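Local coordinates for BtrN (Bacillus circulans, PDB 4M7S), which catalyses the radical S-adenosylmethionine-dependent two-electron oxidation of 2-deoxy-scyllo-inosamine to amino-dideoxy-scyllo-inosose in butirosin biosynthesis and binds two [4Fe-4S] clusters, at residues Ile57-Pro65 / Val184-Asn192; Leu71-Thr79 / Gln102-Gln110. All blocks are in the same frame, centred on the assembly; numbering follows the deposited sequence.

How the contacts relate
Contact 2 and segment 57-65 belong to the incomplete β/α barrel of a radical SAM enzyme; contact 1 joins that barrel to the part of the chain that binds the auxiliary cluster. The contact centres lie about 19 Å apart. In contact 1 the loops leaving strands 56-58 and 183-185 meet, connecting the surroundings of the two iron-sulfur clusters. Contact 2, away from the cluster sites, packs helices 71-81 and 98-107 side by side on the outer face of the sheet. In sequence it is nested within the long loop that contact 1 closes, and helix 71-81 follows strand 56-58. Phe59, just after that strand, touches both Ile109 and Thr78, so the start of the cluster loop packs against the helix pair.

Contact 1 of 2, residues Ile57-Pro65 / Val184-Asn192; sequences ISFHFYGEP and VLPCFEDFN. With SF4 (iron/sulfur cluster), chain B; SF4 (iron/sulfur cluster), chain C.
Phe61 and Phe188 bring the two backbones closest, with their CA atoms 6.8 Å apart, where the loops leaving strands 56-58 and 183-185 meet; Cys187 to Asp190 form a type I β turn. No backbone hydrogen bond joins the segments. Tyr62 OH donates to Phe188 O across 2.8 Å, tilted 18° from the carbonyl plane; Phe188 O lies at the edge of the phenol ring. The edge of Phe191, in one of its two modelled conformers, points at the face of Tyr62 in a T-shaped stack, ring planes at 84° and Phe191 CD1 3.8 Å from Tyr62 CD2. Phe61 has CG opposite its own nitrogen (chi1 -179°), which carries CZ across to Leu185 CD1 at 3.5 Å; the two side chains meet nearly at right angles. Tyr62 CD2 lies over one face of the Phe61 ring, while Asp190 O stands at its edge.

Each side of the contact reaches a cluster. Cys187 SG binds iron FE3 of the auxiliary cluster at 2.5 Å and accepts a hydrogen bond from Glu189 N at 3.0 Å. Tyr62 O lies 3.7 Å from S2 of the other cluster and is held by Asn25. The run Tyr62-Gly63-Glu64-Pro65 corresponds to the GGEP motif of radical SAM enzymes, which in relatives helps to bind S-adenosylmethionine. In the sheet, strands 7-10 and 175-178 separate the two parent strands; Phe61 rests on Glu11 and Phe188 on Glu9, while helix 38-50 covers Ile57 and Phe59.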
ATOM      1  N   ILE A  57      -7.559  -2.666  -2.276  1.00 22.71           N
ATOM      2  CA  ILE A  57      -7.190  -1.664  -1.287  1.00 23.70           C
ATOM      3  C   ILE A  57      -6.630  -2.352  -0.038  1.00 21.16           C
ATOM      4  O   ILE A  57      -7.260  -3.257   0.516  1.00 21.79           O
ATOM      5  CB  ILE A  57      -8.377  -0.707  -0.945  1.00 24.45           C
ATOM      6  CG1 ILE A  57      -7.990   0.283   0.157  1.00 22.49           C
ATOM      7  CG2 ILE A  57      -9.634  -1.495  -0.548  1.00 22.01           C
ATOM      8  CD1 ILE A  57      -8.925   1.491   0.243  1.00 26.50           C
ATOM      9  N   SER A  58      -5.425  -1.961   0.373  1.00 24.08           N
ATOM     10  CA  SER A  58      -4.856  -2.437   1.641  1.00 29.43           C
ATOM     11  C   SER A  58      -4.644  -1.294   2.646  1.00 31.41           C
ATOM     12  O   SER A  58      -4.639  -0.118   2.263  1.00 31.45           O
ATOM     13  CB  SER A  58      -3.571  -3.243   1.425  1.00 35.84           C
ATOM     14  OG  SER A  58      -2.760  -2.684   0.422  1.00 38.03           O
ATOM     15  N   PHE A  59      -4.476  -1.647   3.923  1.00 26.50           N
ATOM     16  CA  PHE A  59      -4.513  -0.671   5.017  1.00 27.49           C
ATOM     17  C   PHE A  59      -3.227  -0.608   5.832  1.00 33.00           C
ATOM     18  O   PHE A  59      -3.242  -0.232   7.018  1.00 33.02           O
ATOM     19  CB  PHE A  59      -5.678  -0.995   5.948  1.00 25.25           C
ATOM     20  CG  PHE A  59      -6.990  -1.077   5.242  1.00 25.32           C
ATOM     21  CD1 PHE A  59      -7.772   0.060   5.069  1.00 26.77           C
ATOM     22  CD2 PHE A  59      -7.435  -2.283   4.721  1.00 26.03           C
ATOM     23  CE1 PHE A  59      -8.985  -0.007   4.414  1.00 24.44           C
ATOM     24  CE2 PHE A  59      -8.650  -2.356   4.042  1.00 25.48           C
ATOM     25  CZ  PHE A  59      -9.427  -1.217   3.898  1.00 24.33           C
ATOM     26  N   HIS A  60      -2.103  -0.937   5.175  0.52 30.37           N
ATOM     27  CA  HIS A  60      -0.782  -1.172   5.805  0.52 31.39           C
ATOM     28  C   HIS A  60       0.374  -0.576   4.976  0.52 33.36           C
ATOM     29  O   HIS A  60       0.613  -1.027   3.854  0.52 38.82           O
ATOM     30  CB  HIS A  60      -0.569  -2.693   5.910  0.52 29.29           C
ATOM     31  CG  HIS A  60       0.728  -3.113   6.544  0.52 30.68           C
ATOM     32  ND1 HIS A  60       0.791  -4.095   7.510  0.52 31.14           N
ATOM     33  CD2 HIS A  60       2.008  -2.725   6.324  0.52 31.95           C
ATOM     34  CE1 HIS A  60       2.048  -4.274   7.877  0.52 32.39           C
ATOM     35  NE2 HIS A  60       2.807  -3.456   7.174  0.52 35.46           N
ATOM     36  N   PHE A  61       1.119   0.397   5.512  1.00 32.01           N
ATOM     37  CA  PHE A  61       2.265   0.913   4.767  1.00 30.25           C
ATOM     38  C   PHE A  61       3.445   0.295   5.492  1.00 31.25           C
ATOM     39  O   PHE A  61       4.045  -0.677   5.013  1.00 32.75           O
ATOM     40  CB  PHE A  61       2.322   2.445   4.772  1.00 30.38           C
ATOM     41  CG  PHE A  61       3.471   3.016   3.997  1.00 27.58           C
ATOM     42  CD1 PHE A  61       3.981   2.346   2.884  1.00 27.72           C
ATOM     43  CD2 PHE A  61       4.060   4.212   4.386  1.00 26.73           C
ATOM     44  CE1 PHE A  61       5.051   2.853   2.174  1.00 26.88           C
ATOM     45  CE2 PHE A  61       5.140   4.738   3.678  1.00 30.04           C
ATOM     46  CZ  PHE A  61       5.642   4.049   2.567  1.00 29.72           C
ATOM     47  N   TYR A  62       3.761   0.827   6.666  1.00 28.59           N
ATOM     48  CA  TYR A  62       4.764   0.190   7.524  1.00 29.20           C
ATOM     49  C   TYR A  62       4.272   0.123   8.964  1.00 32.14           C
ATOM     50  O   TYR A  62       5.063   0.098   9.918  1.00 35.18           O
ATOM     51  CB  TYR A  62       6.100   0.909   7.440  1.00 30.89           C
ATOM     52  CG  TYR A  62       6.902   0.555   6.210  1.00 34.81           C
ATOM     53  CD1 TYR A  62       7.743  -0.552   6.199  1.00 33.88           C
ATOM     54  CD2 TYR A  62       6.811   1.323   5.058  1.00 35.40           C
ATOM     55  CE1 TYR A  62       8.483  -0.879   5.073  1.00 36.45           C
ATOM     56  CE2 TYR A  62       7.542   1.005   3.925  1.00 33.76           C
ATOM     57  CZ  TYR A  62       8.370  -0.096   3.938  1.00 38.16           C
ATOM     58  OH  TYR A  62       9.094  -0.402   2.812  1.00 41.30           O
ATOM     59  N   GLY A  63       2.954   0.098   9.109  1.00 32.77           N
ATOM     60  CA  GLY A  63       2.336  -0.011  10.418  1.00 33.85           C
ATOM     61  C   GLY A  63       1.392  -1.194  10.462  1.00 31.05           C
ATOM     62  O   GLY A  63       1.112  -1.814   9.433  1.00 31.87           O
ATOM     63  N   GLU A  64       0.904  -1.507  11.660  1.00 25.69           N
ATOM     64  CA  GLU A  64      -0.017  -2.616  11.861  1.00 20.17           C
ATOM     65  C   GLU A  64      -1.449  -2.099  11.799  1.00 18.81           C
ATOM     66  O   GLU A  64      -1.858  -1.312  12.661  1.00 21.93           O
ATOM     67  CB  GLU A  64       0.248  -3.252  13.233  1.00 19.49           C
ATOM     68  CG  GLU A  64      -0.734  -4.344  13.600  1.00 19.99           C
ATOM     69  CD  GLU A  64      -0.885  -5.390  12.493  1.00 22.64           C
ATOM     70  OE1 GLU A  64      -2.033  -5.820  12.240  1.00 21.59           O
ATOM     71  OE2 GLU A  64       0.143  -5.792  11.898  1.00 23.92           O
ATOM     72  N   PRO A  65      -2.223  -2.532  10.787  1.00 20.56           N
ATOM     73  CA  PRO A  65      -3.575  -1.974  10.648  1.00 22.41           C
ATOM     74  C   PRO A  65      -4.507  -2.330  11.812  1.00 22.50           C
ATOM     75  O   PRO A  65      -5.381  -1.531  12.135  1.00 23.47           O
ATOM     76  CB  PRO A  65      -4.086  -2.575   9.324  1.00 20.47           C
ATOM     77  CG  PRO A  65      -3.249  -3.816   9.109  1.00 24.27           C
ATOM     78  CD  PRO A  65      -1.897  -3.512   9.732  1.00 23.26           C
ATOM     79  N   VAL A 184       1.141  10.993  -1.340  1.00 20.75           N
ATOM     80  CA  VAL A 184       1.030   9.891  -2.282  1.00 20.76           C
ATOM     81  C   VAL A 184       2.427   9.505  -2.776  1.00 22.21           C
ATOM     82  O   VAL A 184       3.180  10.354  -3.259  1.00 23.75           O
ATOM     83  CB  VAL A 184       0.127  10.270  -3.459  1.00 23.75           C
ATOM     84  CG1 VAL A 184      -0.044   9.085  -4.416  1.00 23.10           C
ATOM     85  CG2 VAL A 184      -1.234  10.744  -2.936  1.00 21.87           C
ATOM     86  N   LEU A 185       2.769   8.227  -2.639  1.00 19.74           N
ATOM     87  CA  LEU A 185       4.077   7.723  -3.060  1.00 20.36           C
ATOM     88  C   LEU A 185       3.859   6.708  -4.189  1.00 23.24           C
ATOM     89  O   LEU A 185       2.788   6.096  -4.280  1.00 22.29           O
ATOM     90  CB  LEU A 185       4.804   7.058  -1.881  1.00 18.18           C
ATOM     91  CG  LEU A 185       4.748   7.771  -0.528  1.00 18.60           C
ATOM     92  CD1 LEU A 185       5.390   6.908   0.557  1.00 18.95           C
ATOM     93  CD2 LEU A 185       5.412   9.153  -0.580  1.00 18.36           C
ATOM     94  N   PRO A 186       4.876   6.512  -5.045  1.00 21.75           N
ATOM     95  CA  PRO A 186       4.737   5.623  -6.199  1.00 23.02           C
ATOM     96  C   PRO A 186       5.056   4.175  -5.865  1.00 23.46           C
ATOM     97  O   PRO A 186       4.923   3.326  -6.741  1.00 23.72           O
ATOM     98  CB  PRO A 186       5.800   6.160  -7.164  1.00 26.22           C
ATOM     99  CG  PRO A 186       6.879   6.636  -6.266  1.00 28.23           C
ATOM    100  CD  PRO A 186       6.167   7.226  -5.063  1.00 24.28           C
ATOM    101  N   CYS A 187       5.462   3.896  -4.625  1.00 23.33           N
ATOM    102  CA  CYS A 187       5.937   2.558  -4.273  1.00 22.72           C
ATOM    103  C   CYS A 187       5.986   2.270  -2.763  1.00 22.65           C
ATOM    104  O   CYS A 187       6.148   3.179  -1.949  1.00 24.21           O
ATOM    105  CB  CYS A 187       7.332   2.343  -4.844  1.00 24.80           C
ATOM    106  SG  CYS A 187       8.060   0.830  -4.250  1.00 30.95           S
ATOM    107  N   PHE A 188       5.863   0.996  -2.409  1.00 24.80           N
ATOM    108  CA  PHE A 188       5.837   0.572  -1.004  1.00 27.79           C
ATOM    109  C   PHE A 188       7.237   0.650  -0.397  1.00 31.68           C
ATOM    110  O   PHE A 188       7.407   0.532   0.818  1.00 32.56           O
ATOM    111  CB  PHE A 188       5.334  -0.871  -0.914  1.00 29.23           C
ATOM    112  CG  PHE A 188       6.032  -1.801  -1.865  1.00 36.50           C
ATOM    113  CD1 PHE A 188       7.280  -2.336  -1.553  1.00 38.26           C
ATOM    114  CD2 PHE A 188       5.462  -2.108  -3.095  1.00 35.89           C
ATOM    115  CE1 PHE A 188       7.941  -3.170  -2.445  1.00 39.52           C
ATOM    116  CE2 PHE A 188       6.111  -2.946  -3.985  1.00 38.73           C
ATOM    117  CZ  PHE A 188       7.357  -3.479  -3.659  1.00 39.39           C
ATOM    118  N   GLU A 189       8.238   0.822  -1.257  1.00 30.27           N
ATOM    119  CA  GLU A 189       9.632   0.935  -0.833  1.00 34.78           C
ATOM    120  C   GLU A 189       9.971   2.327  -0.301  1.00 31.90           C
ATOM    121  O   GLU A 189      10.915   2.492   0.471  1.00 31.87           O
ATOM    122  CB  GLU A 189      10.571   0.616  -2.004  1.00 41.24           C
ATOM    123  CG  GLU A 189      10.610  -0.847  -2.427  1.00 46.25           C
ATOM    124  CD  GLU A 189      11.494  -1.699  -1.527  1.00 52.81           C
ATOM    125  OE1 GLU A 189      12.502  -1.183  -0.998  1.00 53.19           O
ATOM    126  OE2 GLU A 189      11.179  -2.891  -1.351  1.00 56.75           O
ATOM    127  N   ASP A 190       9.200   3.328  -0.719  1.00 26.27           N
ATOM    128  CA  ASP A 190       9.521   4.722  -0.419  1.00 26.87           C
ATOM    129  C   ASP A 190       9.217   5.122   1.039  1.00 28.57           C
ATOM    130  O   ASP A 190       8.485   6.084   1.290  1.00 26.44           O
ATOM    131  CB  ASP A 190       8.763   5.641  -1.378  1.00 23.42           C
ATOM    132  CG  ASP A 190       9.373   7.022  -1.453  1.00 26.62           C
ATOM    133  OD1 ASP A 190      10.491   7.213  -0.908  1.00 23.65           O
ATOM    134  OD2 ASP A 190       8.738   7.905  -2.064  1.00 27.43           O
ATOM    135  N   PHE A 191       9.802   4.408   1.996  1.00 27.04           N
ATOM    136  CA  PHE A 191       9.584   4.681   3.417  0.53 29.33           C
ATOM    137  C   PHE A 191      10.020   6.088   3.798  1.00 32.03           C
ATOM    138  O   PHE A 191       9.466   6.707   4.701  1.00 36.49           O
ATOM    139  CB  PHE A 191      10.357   3.687   4.294  0.53 29.57           C
ATOM    140  CG  PHE A 191      10.388   4.068   5.753  0.53 30.23           C
ATOM    141  CD1 PHE A 191       9.322   3.758   6.585  0.53 29.61           C
ATOM    142  CD2 PHE A 191      11.472   4.748   6.286  0.53 31.95           C
ATOM    143  CE1 PHE A 191       9.346   4.106   7.929  0.53 30.78           C
ATOM    144  CE2 PHE A 191      11.498   5.107   7.627  0.53 35.03           C
ATOM    145  CZ  PHE A 191      10.431   4.783   8.448  0.53 32.60           C
ATOM    146  N   ASN A 192      11.047   6.580   3.120  1.00 31.45           N
ATOM    147  CA  ASN A 192      11.567   7.912   3.411  1.00 33.58           C
ATOM    148  C   ASN A 192      10.869   9.011   2.611  1.00 29.74           C
ATOM    149  O   ASN A 192      11.229  10.186   2.716  1.00 32.26           O
ATOM    150  CB  ASN A 192      13.079   7.953   3.191  1.00 39.02           C
ATOM    151  CG  ASN A 192      13.847   7.309   4.328  1.00 45.97           C
ATOM    152  OD1 ASN A 192      13.512   7.495   5.498  1.00 47.43           O
ATOM    153  ND2 ASN A 192      14.878   6.542   3.990  1.00 51.94           N
TER
HETATM  154 FE1  SF4 B 501      12.200  -0.497  -6.356  1.00 27.79          FE
HETATM  155 FE2  SF4 B 501      11.697   1.824  -7.613  1.00 28.24          FE
HETATM  156 FE3  SF4 B 501       9.907   0.769  -5.925  1.00 28.25          FE
HETATM  157 FE4  SF4 B 501      10.336  -0.323  -8.313  1.00 27.09          FE
HETATM  158  S1  SF4 B 501       9.419   1.760  -7.947  1.00 27.57           S
HETATM  159  S2  SF4 B 501      10.133  -1.485  -6.342  1.00 28.48           S
HETATM  160  S3  SF4 B 501      12.598  -0.051  -8.569  1.00 29.62           S
HETATM  161  S4  SF4 B 501      11.982   1.556  -5.323  1.00 29.89           S
HETATM  162 FE1  SF4 C 502       5.933  -4.270  11.982  1.00 28.73          FE
HETATM  163 FE2  SF4 C 502       7.923  -6.017  11.707  1.00 28.21          FE
HETATM  164 FE3  SF4 C 502       7.872  -3.856  10.164  1.00 31.04          FE
HETATM  165 FE4  SF4 C 502       6.015  -5.791   9.761  1.00 32.45          FE
HETATM  166  S1  SF4 C 502       8.277  -5.983   9.420  1.00 29.64           S
HETATM  167  S2  SF4 C 502       5.613  -3.539   9.831  1.00 32.88           S
HETATM  168  S3  SF4 C 502       5.695  -6.553  11.915  1.00 28.53           S
HETATM  169  S4  SF4 C 502       8.162  -3.865  12.458  1.00 26.58           S

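Contact 2 of 2, residues Leu71-Thr79 / Gln102-Gln110; sequences LDLFVGMTT and QTLTELGIQ
Val75 lays its CG1 methyl on Leu107 CB, 3.6 Å away, and touches Ile109 CD1 with the same methyl. It sits at the middle of a pair of neighbouring helices of the β/α barrel of radical SAM enzymes, each leading into the next parallel strand: helix 71-81 into 86-91 and helix 98-107 into 111-116. The axes of the two short helical segments run 26° from parallel and approach to 9.3 Å, and Gly76, without a side chain, brings its CA to 5.1 Å from that of Leu107.

Toward the start of the interface, Leu104 CD2 touches Leu71 CD2, at 3.8 Å, and also Asp72 OD1. Asp72 CB meets Leu107 CD1 at 3.5 Å, the two side chains crossing at about a right angle, so this aspartate packs through its carbon while its OD1 forms a salt bridge with Arg100. Further inward, Ile109 lies against Pro87 and Ile89 of strand 86-91, and Leu104 against Phe112 of strand 111-116, which joins the helix pair to the sheet beneath.

Helix 98-107 ends in a Schellman motif: Gly108 takes a positive phi of 144°, and Ile109 N reaches back to Leu104 O. Just before this turn, the carbonyl of Leu107 faces helix 71-81. Thr79, with OG1 opposite its carbonyl carbon, directs that hydroxyl across the gap, and OG1 donates to Leu107 O over 2.8 Å, at a C=O...donor angle of 144°.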
ATOM      1  N   LEU A  71     -10.296   1.249  12.585  1.00 21.51           N
ATOM      2  CA  LEU A  71     -10.248   0.266  11.506  1.00 22.13           C
ATOM      3  C   LEU A  71     -11.634  -0.215  11.038  1.00 22.34           C
ATOM      4  O   LEU A  71     -11.896  -0.258   9.840  1.00 23.64           O
ATOM      5  CB  LEU A  71      -9.355  -0.925  11.864  1.00 22.19           C
ATOM      6  CG  LEU A  71      -9.183  -1.860  10.659  1.00 22.06           C
ATOM      7  CD1 LEU A  71      -8.403  -1.170   9.542  1.00 17.82           C
ATOM      8  CD2 LEU A  71      -8.546  -3.185  11.055  1.00 19.79           C
ATOM      9  N   ASP A  72     -12.517  -0.566  11.966  1.00 22.88           N
ATOM     10  CA  ASP A  72     -13.836  -1.070  11.577  1.00 23.45           C
ATOM     11  C   ASP A  72     -14.594  -0.040  10.755  1.00 24.34           C
ATOM     12  O   ASP A  72     -15.197  -0.374   9.739  1.00 23.23           O
ATOM     13  CB  ASP A  72     -14.680  -1.450  12.801  1.00 22.14           C
ATOM     14  CG  ASP A  72     -14.172  -2.705  13.505  1.00 30.55           C
ATOM     15  OD1 ASP A  72     -13.202  -3.328  13.019  1.00 28.92           O
ATOM     16  OD2 ASP A  72     -14.754  -3.064  14.552  1.00 37.95           O
ATOM     17  N   LEU A  73     -14.565   1.204  11.225  1.00 22.35           N
ATOM     18  CA  LEU A  73     -15.161   2.341  10.533  1.00 23.84           C
ATOM     19  C   LEU A  73     -14.601   2.451   9.119  1.00 24.43           C
ATOM     20  O   LEU A  73     -15.353   2.560   8.144  1.00 21.61           O
ATOM     21  CB  LEU A  73     -14.822   3.615  11.312  1.00 25.01           C
ATOM     22  CG  LEU A  73     -15.552   4.956  11.176  1.00 31.17           C
ATOM     23  CD1 LEU A  73     -14.586   6.025  10.746  1.00 27.99           C
ATOM     24  CD2 LEU A  73     -16.782   4.902  10.273  1.00 30.25           C
ATOM     25  N   PHE A  74     -13.272   2.432   9.019  1.00 19.48           N
ATOM     26  CA  PHE A  74     -12.591   2.563   7.733  1.00 22.07           C
ATOM     27  C   PHE A  74     -12.933   1.423   6.782  1.00 23.49           C
ATOM     28  O   PHE A  74     -13.139   1.644   5.590  1.00 18.72           O
ATOM     29  CB  PHE A  74     -11.070   2.653   7.917  1.00 18.64           C
ATOM     30  CG  PHE A  74     -10.613   3.929   8.576  1.00 23.02           C
ATOM     31  CD1 PHE A  74     -11.461   5.014   8.676  1.00 22.05           C
ATOM     32  CD2 PHE A  74      -9.327   4.040   9.088  1.00 22.93           C
ATOM     33  CE1 PHE A  74     -11.044   6.189   9.276  1.00 25.17           C
ATOM     34  CE2 PHE A  74      -8.904   5.209   9.689  1.00 22.49           C
ATOM     35  CZ  PHE A  74      -9.760   6.285   9.783  1.00 25.13           C
ATOM     36  N   VAL A  75     -12.980   0.201   7.301  1.00 22.12           N
ATOM     37  CA  VAL A  75     -13.351  -0.943   6.470  1.00 23.85           C
ATOM     38  C   VAL A  75     -14.819  -0.866   6.027  1.00 24.30           C
ATOM     39  O   VAL A  75     -15.144  -1.128   4.865  1.00 25.71           O
ATOM     40  CB  VAL A  75     -13.081  -2.270   7.211  1.00 25.41           C
ATOM     41  CG1 VAL A  75     -13.615  -3.440   6.412  1.00 25.66           C
ATOM     42  CG2 VAL A  75     -11.586  -2.431   7.469  1.00 22.96           C
ATOM     43  N   GLY A  76     -15.704  -0.501   6.954  1.00 23.78           N
ATOM     44  CA  GLY A  76     -17.113  -0.337   6.640  1.00 26.79           C
ATOM     45  C   GLY A  76     -17.336   0.723   5.571  1.00 28.72           C
ATOM     46  O   GLY A  76     -18.205   0.580   4.704  1.00 27.68           O
HETATM   47  N   MSE A  77     -16.548   1.793   5.628  1.00 26.37           N
HETATM   48  CA  MSE A  77     -16.649   2.860   4.628  1.00 28.22           C
HETATM   49  C   MSE A  77     -16.227   2.408   3.227  1.00 27.32           C
HETATM   50  O   MSE A  77     -16.747   2.914   2.227  1.00 29.65           O
HETATM   51  CB  MSE A  77     -15.832   4.086   5.051  1.00 26.35           C
HETATM   52  CG  MSE A  77     -16.400   4.828   6.250  1.00 29.39           C
HETATM   53 SE   MSE A  77     -15.261   6.318   6.842  1.00 50.78          SE
HETATM   54  CE  MSE A  77     -15.546   7.512   5.332  1.00 25.75           C
ATOM     55  N   THR A  78     -15.298   1.461   3.135  1.00 25.62           N
ATOM     56  CA  THR A  78     -14.877   1.001   1.816  1.00 29.74           C
ATOM     57  C   THR A  78     -16.034   0.324   1.121  1.00 29.33           C
ATOM     58  O   THR A  78     -16.245   0.508  -0.078  1.00 32.09           O
ATOM     59  CB  THR A  78     -13.685   0.028   1.854  1.00 32.92           C
ATOM     60  OG1 THR A  78     -14.129  -1.243   2.345  1.00 40.91           O
ATOM     61  CG2 THR A  78     -12.590   0.572   2.721  1.00 25.96           C
ATOM     62  N   THR A  79     -16.790  -0.453   1.888  1.00 27.96           N
ATOM     63  CA  THR A  79     -17.957  -1.158   1.367  1.00 28.32           C
ATOM     64  C   THR A  79     -19.044  -0.176   0.898  1.00 33.36           C
ATOM     65  O   THR A  79     -19.839  -0.481  -0.004  1.00 36.24           O
ATOM     66  CB  THR A  79     -18.524  -2.138   2.433  1.00 36.19           C
ATOM     67  OG1 THR A  79     -17.516  -3.096   2.788  1.00 36.52           O
ATOM     68  CG2 THR A  79     -19.735  -2.871   1.919  1.00 36.54           C
ATOM     69  N   GLN A 102     -13.724 -12.282  12.245  1.00 23.45           N
ATOM     70  CA  GLN A 102     -15.085 -12.436  11.762  1.00 28.05           C
ATOM     71  C   GLN A 102     -15.750 -11.081  11.579  1.00 26.47           C
ATOM     72  O   GLN A 102     -16.531 -10.892  10.654  1.00 28.16           O
ATOM     73  CB  GLN A 102     -15.895 -13.345  12.691  1.00 31.79           C
ATOM     74  CG  GLN A 102     -15.384 -14.786  12.728  1.00 35.54           C
ATOM     75  CD  GLN A 102     -16.377 -15.743  13.374  1.00 45.26           C
ATOM     76  OE1 GLN A 102     -17.429 -15.327  13.859  1.00 49.43           O
ATOM     77  NE2 GLN A 102     -16.047 -17.030  13.379  1.00 46.90           N
ATOM     78  N   THR A 103     -15.422 -10.145  12.463  1.00 26.54           N
ATOM     79  CA  THR A 103     -15.943  -8.781  12.397  1.00 27.29           C
ATOM     80  C   THR A 103     -15.430  -8.083  11.138  1.00 25.31           C
ATOM     81  O   THR A 103     -16.209  -7.519  10.377  1.00 23.92           O
ATOM     82  CB  THR A 103     -15.527  -7.968  13.640  1.00 27.23           C
ATOM     83  OG1 THR A 103     -16.141  -8.533  14.803  1.00 27.84           O
ATOM     84  CG2 THR A 103     -15.938  -6.517  13.504  1.00 26.01           C
ATOM     85  N   LEU A 104     -14.117  -8.126  10.925  1.00 20.80           N
ATOM     86  CA  LEU A 104     -13.522  -7.517   9.740  1.00 23.76           C
ATOM     87  C   LEU A 104     -14.027  -8.155   8.448  1.00 25.42           C
ATOM     88  O   LEU A 104     -14.253  -7.456   7.460  1.00 27.43           O
ATOM     89  CB  LEU A 104     -11.989  -7.563   9.823  1.00 23.19           C
ATOM     90  CG  LEU A 104     -11.469  -6.578  10.881  1.00 23.72           C
ATOM     91  CD1 LEU A 104     -10.002  -6.800  11.206  1.00 23.14           C
ATOM     92  CD2 LEU A 104     -11.720  -5.140  10.434  1.00 24.66           C
ATOM     93  N   THR A 105     -14.211  -9.476   8.454  1.00 24.86           N
ATOM     94  CA  THR A 105     -14.773 -10.156   7.288  1.00 29.42           C
ATOM     95  C   THR A 105     -16.189  -9.648   6.970  1.00 31.71           C
ATOM     96  O   THR A 105     -16.502  -9.322   5.825  1.00 30.48           O
ATOM     97  CB  THR A 105     -14.779 -11.680   7.468  1.00 31.43           C
ATOM     98  OG1 THR A 105     -13.437 -12.140   7.651  1.00 30.42           O
ATOM     99  CG2 THR A 105     -15.371 -12.362   6.246  1.00 37.84           C
ATOM    100  N   GLU A 106     -17.043  -9.575   7.987  1.00 31.20           N
ATOM    101  CA  GLU A 106     -18.405  -9.069   7.793  1.00 33.64           C
ATOM    102  C   GLU A 106     -18.411  -7.625   7.284  1.00 30.91           C
ATOM    103  O   GLU A 106     -19.255  -7.248   6.476  1.00 35.40           O
ATOM    104  CB  GLU A 106     -19.199  -9.165   9.091  1.00 36.98           C
ATOM    105  CG  GLU A 106     -20.514  -8.393   9.079  1.00 47.29           C
ATOM    106  CD  GLU A 106     -21.224  -8.438  10.423  1.00 55.00           C
ATOM    107  OE1 GLU A 106     -21.280  -7.390  11.105  1.00 58.09           O
ATOM    108  OE2 GLU A 106     -21.721  -9.521  10.797  1.00 57.35           O
ATOM    109  N   LEU A 107     -17.457  -6.826   7.749  1.00 25.49           N
ATOM    110  CA  LEU A 107     -17.359  -5.427   7.326  1.00 28.24           C
ATOM    111  C   LEU A 107     -16.879  -5.241   5.884  1.00 29.36           C
ATOM    112  O   LEU A 107     -17.128  -4.197   5.284  1.00 32.15           O
ATOM    113  CB  LEU A 107     -16.467  -4.641   8.283  1.00 27.48           C
ATOM    114  CG  LEU A 107     -17.006  -4.489   9.709  1.00 29.28           C
ATOM    115  CD1 LEU A 107     -15.925  -3.889  10.575  1.00 29.44           C
ATOM    116  CD2 LEU A 107     -18.258  -3.636   9.753  1.00 31.29           C
ATOM    117  N   GLY A 108     -16.192  -6.239   5.330  1.00 32.70           N
ATOM    118  CA  GLY A 108     -15.803  -6.183   3.929  1.00 30.27           C
ATOM    119  C   GLY A 108     -14.454  -6.771   3.541  1.00 29.37           C
ATOM    120  O   GLY A 108     -14.196  -6.964   2.353  1.00 28.93           O
ATOM    121  N   ILE A 109     -13.587  -7.051   4.517  1.00 24.15           N
ATOM    122  CA  ILE A 109     -12.269  -7.605   4.190  1.00 22.80           C
ATOM    123  C   ILE A 109     -12.419  -8.948   3.483  1.00 26.14           C
ATOM    124  O   ILE A 109     -13.078  -9.853   3.999  1.00 29.94           O
ATOM    125  CB  ILE A 109     -11.364  -7.790   5.439  1.00 24.40           C
ATOM    126  CG1 ILE A 109     -11.090  -6.444   6.116  1.00 23.29           C
ATOM    127  CG2 ILE A 109     -10.027  -8.472   5.045  1.00 23.60           C
ATOM    128  CD1 ILE A 109     -10.549  -5.374   5.165  1.00 19.92           C
ATOM    129  N   GLN A 110     -11.800  -9.087   2.313  1.00 23.77           N
ATOM    130  CA  GLN A 110     -11.899 -10.330   1.559  1.00 26.97           C
ATOM    131  C   GLN A 110     -10.694 -11.241   1.778  1.00 31.41           C
ATOM    132  O   GLN A 110     -10.732 -12.423   1.441  1.00 35.61           O
ATOM    133  CB  GLN A 110     -12.080 -10.032   0.069  1.00 29.17           C
ATOM    134  CG  GLN A 110     -13.407  -9.349  -0.246  1.00 30.98           C
ATOM    135  CD  GLN A 110     -13.557  -9.022  -1.707  1.00 36.29           C
ATOM    136  OE1 GLN A 110     -12.866  -9.588  -2.550  1.00 37.28           O
ATOM    137  NE2 GLN A 110     -14.467  -8.099  -2.021  1.00 38.49           N
TER